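Local coordinates for outer envelope protein 64, mitochondrial (Arabidopsis thaliana, PDB 6HPG) that probably serves, as a TPR-domain protein of the mitochondrial outer membrane, as a chaperone receptor for Hsp90-dependent protein targeting to mitochondria, at residues Y90-A94 / L117-I121; F97-L101 / T109-E114. All blocks are in the same frame, centred on the assembly; numbering follows the deposited sequence.

Interaction 1: Y90-A94 / L117-I121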
ATOM      1  N   TYR A  90     -16.878  -2.941  -4.206  1.00 26.39           N
ATOM      2  CA  TYR A  90     -16.750  -1.719  -4.991  1.00 32.43           C
ATOM      3  C   TYR A  90     -17.089  -0.445  -4.204  1.00 31.12           C
ATOM      4  O   TYR A  90     -16.493   0.588  -4.455  1.00 31.82           O
ATOM      5  CB  TYR A  90     -17.610  -1.749  -6.252  1.00 32.32           C
ATOM      6  CG  TYR A  90     -17.352  -2.898  -7.208  1.00 35.12           C
ATOM      7  CD1 TYR A  90     -16.096  -3.106  -7.749  1.00 33.72           C
ATOM      8  CD2 TYR A  90     -18.389  -3.778  -7.582  1.00 36.70           C
ATOM      9  CE1 TYR A  90     -15.862  -4.156  -8.616  1.00 40.37           C
ATOM     10  CE2 TYR A  90     -18.160  -4.814  -8.456  1.00 35.22           C
ATOM     11  CZ  TYR A  90     -16.893  -4.995  -8.968  1.00 36.32           C
ATOM     12  OH  TYR A  90     -16.637  -6.022  -9.818  1.00 34.90           O
ATOM     13  N   LYS A  91     -18.036  -0.532  -3.276  1.00 33.57           N
ATOM     14  CA  LYS A  91     -18.477   0.626  -2.476  1.00 38.94           C
ATOM     15  C   LYS A  91     -17.321   1.051  -1.584  1.00 40.19           C
ATOM     16  O   LYS A  91     -16.950   2.224  -1.555  1.00 29.14           O
ATOM     17  CB  LYS A  91     -19.759   0.294  -1.644  1.00 43.03           C
ATOM     18  CG  LYS A  91     -19.890   0.895  -0.225  1.00 49.02           C
ATOM     19  CD  LYS A  91     -20.774   2.143  -0.156  1.00 58.81           C
ATOM     20  CE  LYS A  91     -20.474   3.040   1.051  1.00 53.69           C
ATOM     21  NZ  LYS A  91     -19.365   4.022   0.836  1.00 48.90           N
ATOM     22  N   GLU A  92     -16.748   0.075  -0.882  1.00 33.72           N
ATOM     23  CA  GLU A  92     -15.577   0.310  -0.029  1.00 34.69           C
ATOM     24  C   GLU A  92     -14.318   0.781  -0.797  1.00 29.23           C
ATOM     25  O   GLU A  92     -13.568   1.631  -0.317  1.00 26.13           O
ATOM     26  CB  GLU A  92     -15.284  -0.949   0.777  1.00 35.01           C
ATOM     27  CG  GLU A  92     -16.346  -1.245   1.809  1.00 39.44           C
ATOM     28  CD  GLU A  92     -16.284  -2.680   2.282  1.00 46.86           C
ATOM     29  OE1 GLU A  92     -15.297  -3.023   2.957  1.00 50.67           O
ATOM     30  OE2 GLU A  92     -17.218  -3.453   1.971  1.00 55.34           O
ATOM     31  N   ALA A  93     -14.110   0.241  -1.995  1.00 32.16           N
ATOM     32  CA  ALA A  93     -13.023   0.722  -2.850  1.00 33.37           C
ATOM     33  C   ALA A  93     -13.229   2.211  -3.141  1.00 31.79           C
ATOM     34  O   ALA A  93     -12.315   3.004  -2.924  1.00 27.91           O
ATOM     35  CB  ALA A  93     -12.921  -0.064  -4.159  1.00 28.73           C
ATOM     36  N   ALA A  94     -14.423   2.580  -3.606  1.00 27.95           N
ATOM     37  CA  ALA A  94     -14.679   3.974  -3.988  1.00 28.07           C
ATOM     38  C   ALA A  94     -14.417   4.905  -2.822  1.00 22.56           C
ATOM     39  O   ALA A  94     -13.854   5.955  -2.994  1.00 25.63           O
ATOM     40  CB  ALA A  94     -16.092   4.167  -4.522  1.00 30.97           C
ATOM     41  N   LEU A 117     -14.927   2.298 -11.543  1.00 35.49           N
ATOM     42  CA  LEU A 117     -15.875   1.867 -10.500  1.00 36.18           C
ATOM     43  C   LEU A 117     -17.312   2.399 -10.692  1.00 44.50           C
ATOM     44  O   LEU A 117     -18.265   1.756 -10.246  1.00 32.48           O
ATOM     45  CB  LEU A 117     -15.379   2.281  -9.118  1.00 33.64           C
ATOM     46  CG  LEU A 117     -14.201   1.492  -8.585  1.00 34.61           C
ATOM     47  CD1 LEU A 117     -13.711   2.160  -7.310  1.00 27.88           C
ATOM     48  CD2 LEU A 117     -14.610   0.045  -8.353  1.00 36.43           C
ATOM     49  N   ARG A 118     -17.456   3.576 -11.315  1.00 49.99           N
ATOM     50  CA  ARG A 118     -18.780   4.194 -11.603  1.00 52.45           C
ATOM     51  C   ARG A 118     -19.827   3.207 -12.162  1.00 52.21           C
ATOM     52  O   ARG A 118     -20.931   3.105 -11.629  1.00 47.10           O
ATOM     53  CB  ARG A 118     -18.626   5.376 -12.571  1.00 48.60           C
ATOM     54  CG  ARG A 118     -18.889   6.728 -11.966  1.00 52.08           C
ATOM     55  CD  ARG A 118     -19.111   7.768 -13.054  1.00 61.41           C
ATOM     56  NE  ARG A 118     -20.346   8.527 -12.827  1.00 80.91           N
ATOM     57  CZ  ARG A 118     -21.590   8.078 -13.039  1.00 92.96           C
ATOM     58  NH1 ARG A 118     -21.814   6.850 -13.509  1.00110.55           N
ATOM     59  NH2 ARG A 118     -22.633   8.871 -12.785  1.00 98.97           N
ATOM     60  N   LYS A 119     -19.434   2.464 -13.199  1.00 46.94           N
ATOM     61  CA  LYS A 119     -20.272   1.417 -13.826  1.00 61.10           C
ATOM     62  C   LYS A 119     -20.481   0.106 -13.021  1.00 65.89           C
ATOM     63  O   LYS A 119     -21.063  -0.845 -13.549  1.00 53.75           O
ATOM     64  CB  LYS A 119     -19.738   1.100 -15.242  1.00 68.12           C
ATOM     65  CG  LYS A 119     -20.080   2.189 -16.263  1.00 74.10           C
ATOM     66  CD  LYS A 119     -19.058   2.304 -17.385  1.00 72.55           C
ATOM     67  CE  LYS A 119     -17.860   3.145 -16.971  1.00 71.22           C
ATOM     68  NZ  LYS A 119     -16.745   3.006 -17.941  1.00 64.63           N
ATOM     69  N   HIS A 120     -19.983   0.043 -11.777  1.00 65.16           N
ATOM     70  CA  HIS A 120     -20.339  -1.014 -10.811  1.00 57.48           C
ATOM     71  C   HIS A 120     -21.004  -0.501  -9.534  1.00 58.18           C
ATOM     72  O   HIS A 120     -21.446  -1.322  -8.724  1.00 50.75           O
ATOM     73  CB  HIS A 120     -19.100  -1.777 -10.361  1.00 55.00           C
ATOM     74  CG  HIS A 120     -18.296  -2.370 -11.470  1.00 59.98           C
ATOM     75  ND1 HIS A 120     -18.684  -3.506 -12.142  1.00 70.03           N
ATOM     76  CD2 HIS A 120     -17.089  -2.023 -11.979  1.00 54.52           C
ATOM     77  CE1 HIS A 120     -17.766  -3.815 -13.040  1.00 74.68           C
ATOM     78  NE2 HIS A 120     -16.786  -2.932 -12.958  1.00 62.16           N
ATOM     79  N   ILE A 121     -21.014   0.825  -9.319  1.00 58.40           N
ATOM     80  CA  ILE A 121     -21.635   1.452  -8.139  1.00 59.83           C
ATOM     81  C   ILE A 121     -22.712   2.457  -8.553  1.00 60.81           C
ATOM     82  O   ILE A 121     -23.185   3.232  -7.714  1.00 59.77           O
ATOM     83  CB  ILE A 121     -20.605   2.156  -7.203  1.00 56.56           C
ATOM     84  CG1 ILE A 121     -19.974   3.409  -7.856  1.00 58.12           C
ATOM     85  CG2 ILE A 121     -19.543   1.170  -6.734  1.00 50.10           C
ATOM     86  CD1 ILE A 121     -19.162   4.270  -6.902  1.00 59.65           C
ATOM     87  OXT ILE A 121     -23.131   2.528  -9.713  1.00 62.83           O
TER
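Tyr90 and His120 stack where the second helix of the third TPR repeat meets the C-terminal end of the helix that follows the repeats. The two rings form an offset stack, with centroids 4.4 Å apart and planes at 14°. His120 CB lies over the same face of the tyrosine ring, in a CH-pi contact 3.7 Å from its centroid. In both residues CG is anti to the carbonyl carbon (chi1 -57° for Tyr90, -55° for His120), and this sends each ring out toward the other. A type I turn from Arg118 to Ile121 ends the chain here and carries His120 and Ile121 back to helix 90-103. Leu117 divides its two methyls: CD2 meets Tyr90 CD1 obliquely at 3.5 Å, and CD1 rests 3.9 Å from Ala93 CB. Ala93 also touches Arg84 and Glu85 of helix 74-86, so the buried end of the contact reaches that helix. An alanine in place of Tyr90 would probably leave the His120 ring without its stacking partner and free to turn, and would uncover Leu117 CD2. Ile121 spans one turn of helix 90-103: its CG2 sits 3.5 Å from Tyr90 CB, and its CD1 is 3.9 Å from Ala94 CB.

Interaction 2: F97-L101 / T109-E114; sequences FRHAL and TAKVAE
In the helical packing that closes the TPR domain, Phe97 and Ala113 join the second helix of the third repeat to the helix after it. The short helical segments run roughly antiparallel, at 144° and 8.8 Å between axes. Ala113 CB stands over the centre of the Phe97 ring, 3.3 Å from its centroid, in a CH-pi contact almost exactly along the ring normal. With CG anti to the carbonyl carbon (chi1 -76°), the Phe97 ring lays that face against helix 108-118. Ala110 fits beside it. Its small CB takes a tight place 3.5 Å from Leu101 CG and also touches Phe97 O. Ala110 and Ala100 both reach Leu78 of helix 74-86, and Phe97 touches Thr82 and Glu85 there. Toward the surface, Leu101 CD2 meets Lys111 CG at 3.7 Å, the two side chains crossing at about a right angle. Leu101 CD1 lies 3.4 Å from Glu114 OE1. Arg98 NE and Glu114 OE2 are 4.0 Å apart, too far for a salt bridge, so their attraction is probably modest. Alanines packed against a large aromatic and a leucine let neighbouring helices sit close, as in the stacked helices of a TPR array.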
ATOM      1  N   PHE A  97     -10.678   5.249  -2.834  1.00 19.18           N
ATOM      2  CA  PHE A  97     -10.169   6.003  -3.963  1.00 20.76           C
ATOM      3  C   PHE A  97     -10.623   7.495  -3.813  1.00 20.59           C
ATOM      4  O   PHE A  97      -9.916   8.402  -4.234  1.00 23.85           O
ATOM      5  CB  PHE A  97     -10.561   5.375  -5.322  1.00 23.16           C
ATOM      6  CG  PHE A  97      -9.749   4.131  -5.704  1.00 27.91           C
ATOM      7  CD1 PHE A  97      -8.372   4.203  -5.933  1.00 23.80           C
ATOM      8  CD2 PHE A  97     -10.386   2.887  -5.899  1.00 26.38           C
ATOM      9  CE1 PHE A  97      -7.648   3.056  -6.280  1.00 28.61           C
ATOM     10  CE2 PHE A  97      -9.661   1.743  -6.249  1.00 22.93           C
ATOM     11  CZ  PHE A  97      -8.294   1.824  -6.433  1.00 23.11           C
ATOM     12  N   ARG A  98     -11.780   7.739  -3.187  1.00 22.07           N
ATOM     13  CA  ARG A  98     -12.271   9.123  -3.004  1.00 19.86           C
ATOM     14  C   ARG A  98     -11.448   9.845  -1.986  1.00 19.62           C
ATOM     15  O   ARG A  98     -11.086  11.006  -2.182  1.00 16.78           O
ATOM     16  CB  ARG A  98     -13.749   9.154  -2.693  1.00 20.79           C
ATOM     17  CG  ARG A  98     -14.602   9.056  -3.976  1.00 22.31           C
ATOM     18  CD  ARG A  98     -16.040   8.760  -3.648  1.00 23.67           C
ATOM     19  NE  ARG A  98     -16.883   8.668  -4.837  1.00 23.72           N
ATOM     20  CZ  ARG A  98     -18.079   8.079  -4.880  1.00 24.07           C
ATOM     21  NH1 ARG A  98     -18.618   7.518  -3.803  1.00 27.74           N
ATOM     22  NH2 ARG A  98     -18.775   8.078  -6.017  1.00 24.21           N
ATOM     23  N   HIS A  99     -11.086   9.138  -0.907  1.00 23.95           N
ATOM     24  CA  HIS A  99     -10.266   9.742   0.108  1.00 21.86           C
ATOM     25  C   HIS A  99      -8.826  10.057  -0.321  1.00 22.80           C
ATOM     26  O   HIS A  99      -8.248  11.060   0.139  1.00 21.47           O
ATOM     27  CB  HIS A  99     -10.230   8.922   1.391  1.00 24.65           C
ATOM     28  CG  HIS A  99      -9.824   9.739   2.564  1.00 26.85           C
ATOM     29  ND1 HIS A  99     -10.621  10.752   3.062  1.00 34.64           N
ATOM     30  CD2 HIS A  99      -8.693   9.750   3.302  1.00 30.27           C
ATOM     31  CE1 HIS A  99     -10.017  11.322   4.089  1.00 31.69           C
ATOM     32  NE2 HIS A  99      -8.846  10.732   4.255  1.00 33.23           N
ATOM     33  N   ALA A 100      -8.251   9.215  -1.172  1.00 20.20           N
ATOM     34  CA  ALA A 100      -6.943   9.495  -1.727  1.00 21.24           C
ATOM     35  C   ALA A 100      -6.947  10.820  -2.464  1.00 19.31           C
ATOM     36  O   ALA A 100      -5.927  11.525  -2.466  1.00 16.96           O
ATOM     37  CB  ALA A 100      -6.525   8.404  -2.689  1.00 23.63           C
ATOM     38  N   LEU A 101      -8.065  11.115  -3.150  1.00 23.49           N
ATOM     39  CA  LEU A 101      -8.224  12.374  -3.913  1.00 22.51           C
ATOM     40  C   LEU A 101      -8.455  13.581  -3.020  1.00 20.96           C
ATOM     41  O   LEU A 101      -8.136  14.715  -3.401  1.00 19.10           O
ATOM     42  CB  LEU A 101      -9.320  12.253  -4.971  1.00 25.49           C
ATOM     43  CG  LEU A 101      -8.982  11.365  -6.167  1.00 26.55           C
ATOM     44  CD1 LEU A 101     -10.219  10.966  -6.937  1.00 29.18           C
ATOM     45  CD2 LEU A 101      -7.963  11.973  -7.126  1.00 25.57           C
ATOM     46  N   THR A 109      -4.310   7.769 -10.324  1.00 25.24           N
ATOM     47  CA  THR A 109      -4.712   6.396 -10.155  1.00 23.84           C
ATOM     48  C   THR A 109      -6.048   6.325  -9.570  1.00 25.04           C
ATOM     49  O   THR A 109      -6.838   5.477  -9.967  1.00 30.62           O
ATOM     50  CB  THR A 109      -3.733   5.634  -9.259  1.00 27.87           C
ATOM     51  OG1 THR A 109      -2.588   5.333 -10.057  1.00 32.02           O
ATOM     52  CG2 THR A 109      -4.313   4.313  -8.674  1.00 26.12           C
ATOM     53  N   ALA A 110      -6.301   7.173  -8.577  1.00 26.28           N
ATOM     54  CA  ALA A 110      -7.643   7.312  -8.016  1.00 22.48           C
ATOM     55  C   ALA A 110      -8.698   7.783  -9.045  1.00 23.73           C
ATOM     56  O   ALA A 110      -9.803   7.283  -9.034  1.00 28.75           O
ATOM     57  CB  ALA A 110      -7.602   8.240  -6.814  1.00 24.67           C
ATOM     58  N   LYS A 111      -8.369   8.736  -9.910  1.00 24.62           N
ATOM     59  CA  LYS A 111      -9.329   9.216 -10.941  1.00 29.14           C
ATOM     60  C   LYS A 111      -9.688   8.156 -11.983  1.00 27.00           C
ATOM     61  O   LYS A 111     -10.850   8.015 -12.321  1.00 34.63           O
ATOM     62  CB  LYS A 111      -8.822  10.482 -11.631  1.00 30.77           C
ATOM     63  CG  LYS A 111      -8.840  11.668 -10.694  1.00 36.91           C
ATOM     64  CD  LYS A 111      -8.622  13.015 -11.377  1.00 44.76           C
ATOM     65  CE  LYS A 111      -7.189  13.503 -11.270  1.00 52.72           C
ATOM     66  NZ  LYS A 111      -7.137  14.978 -11.456  1.00 62.44           N
ATOM     67  N   VAL A 112      -8.698   7.407 -12.473  1.00 27.46           N
ATOM     68  CA  VAL A 112      -8.940   6.272 -13.378  1.00 26.69           C
ATOM     69  C   VAL A 112      -9.835   5.273 -12.662  1.00 26.91           C
ATOM     70  O   VAL A 112     -10.829   4.832 -13.234  1.00 26.20           O
ATOM     71  CB  VAL A 112      -7.609   5.601 -13.878  1.00 32.61           C
ATOM     72  CG1 VAL A 112      -7.846   4.259 -14.575  1.00 29.86           C
ATOM     73  CG2 VAL A 112      -6.848   6.522 -14.816  1.00 28.40           C
ATOM     74  N   ALA A 113      -9.516   4.960 -11.401  1.00 28.90           N
ATOM     75  CA  ALA A 113     -10.303   3.993 -10.628  1.00 30.77           C
ATOM     76  C   ALA A 113     -11.759   4.414 -10.408  1.00 28.30           C
ATOM     77  O   ALA A 113     -12.634   3.573 -10.451  1.00 22.79           O
ATOM     78  CB  ALA A 113      -9.668   3.730  -9.265  1.00 37.28           C
ATOM     79  N   GLU A 114     -11.990   5.694 -10.113  1.00 24.28           N
ATOM     80  CA  GLU A 114     -13.345   6.216  -9.897  1.00 24.32           C
ATOM     81  C   GLU A 114     -14.226   5.992 -11.126  1.00 23.16           C
ATOM     82  O   GLU A 114     -15.338   5.487 -11.008  1.00 28.81           O
ATOM     83  CB  GLU A 114     -13.308   7.712  -9.569  1.00 25.06           C
ATOM     84  CG  GLU A 114     -12.965   8.052  -8.122  1.00 28.26           C
ATOM     85  CD  GLU A 114     -13.168   9.534  -7.834  1.00 35.62           C
ATOM     86  OE1 GLU A 114     -12.997  10.367  -8.770  1.00 28.58           O
ATOM     87  OE2 GLU A 114     -13.520   9.854  -6.670  1.00 32.43           O
TER

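Interactions 1 and 2 lie on the same pair of helices, 90-103 and 108-118, with centres about 11 Å apart. Interaction 2 sits nearer the connection between the helices. Interaction 1 closes the wider loop at the far end, where the chain stops. The two touch directly: Leu117 CD1 of interaction 1 lies 3.7 Å from Phe97 CD2 of interaction 2, making one continuous apolar strip. Nearer the surface, Ile121 CD1 packs 3.9 Å from Arg98 NH2. Both contacts also reach helix 74-86, the first helix of the same repeat, through Ala93, Leu117 and Phe97 at Glu85. Thr109, in interaction 2, also packs on an apolar side chain of the bound peptide.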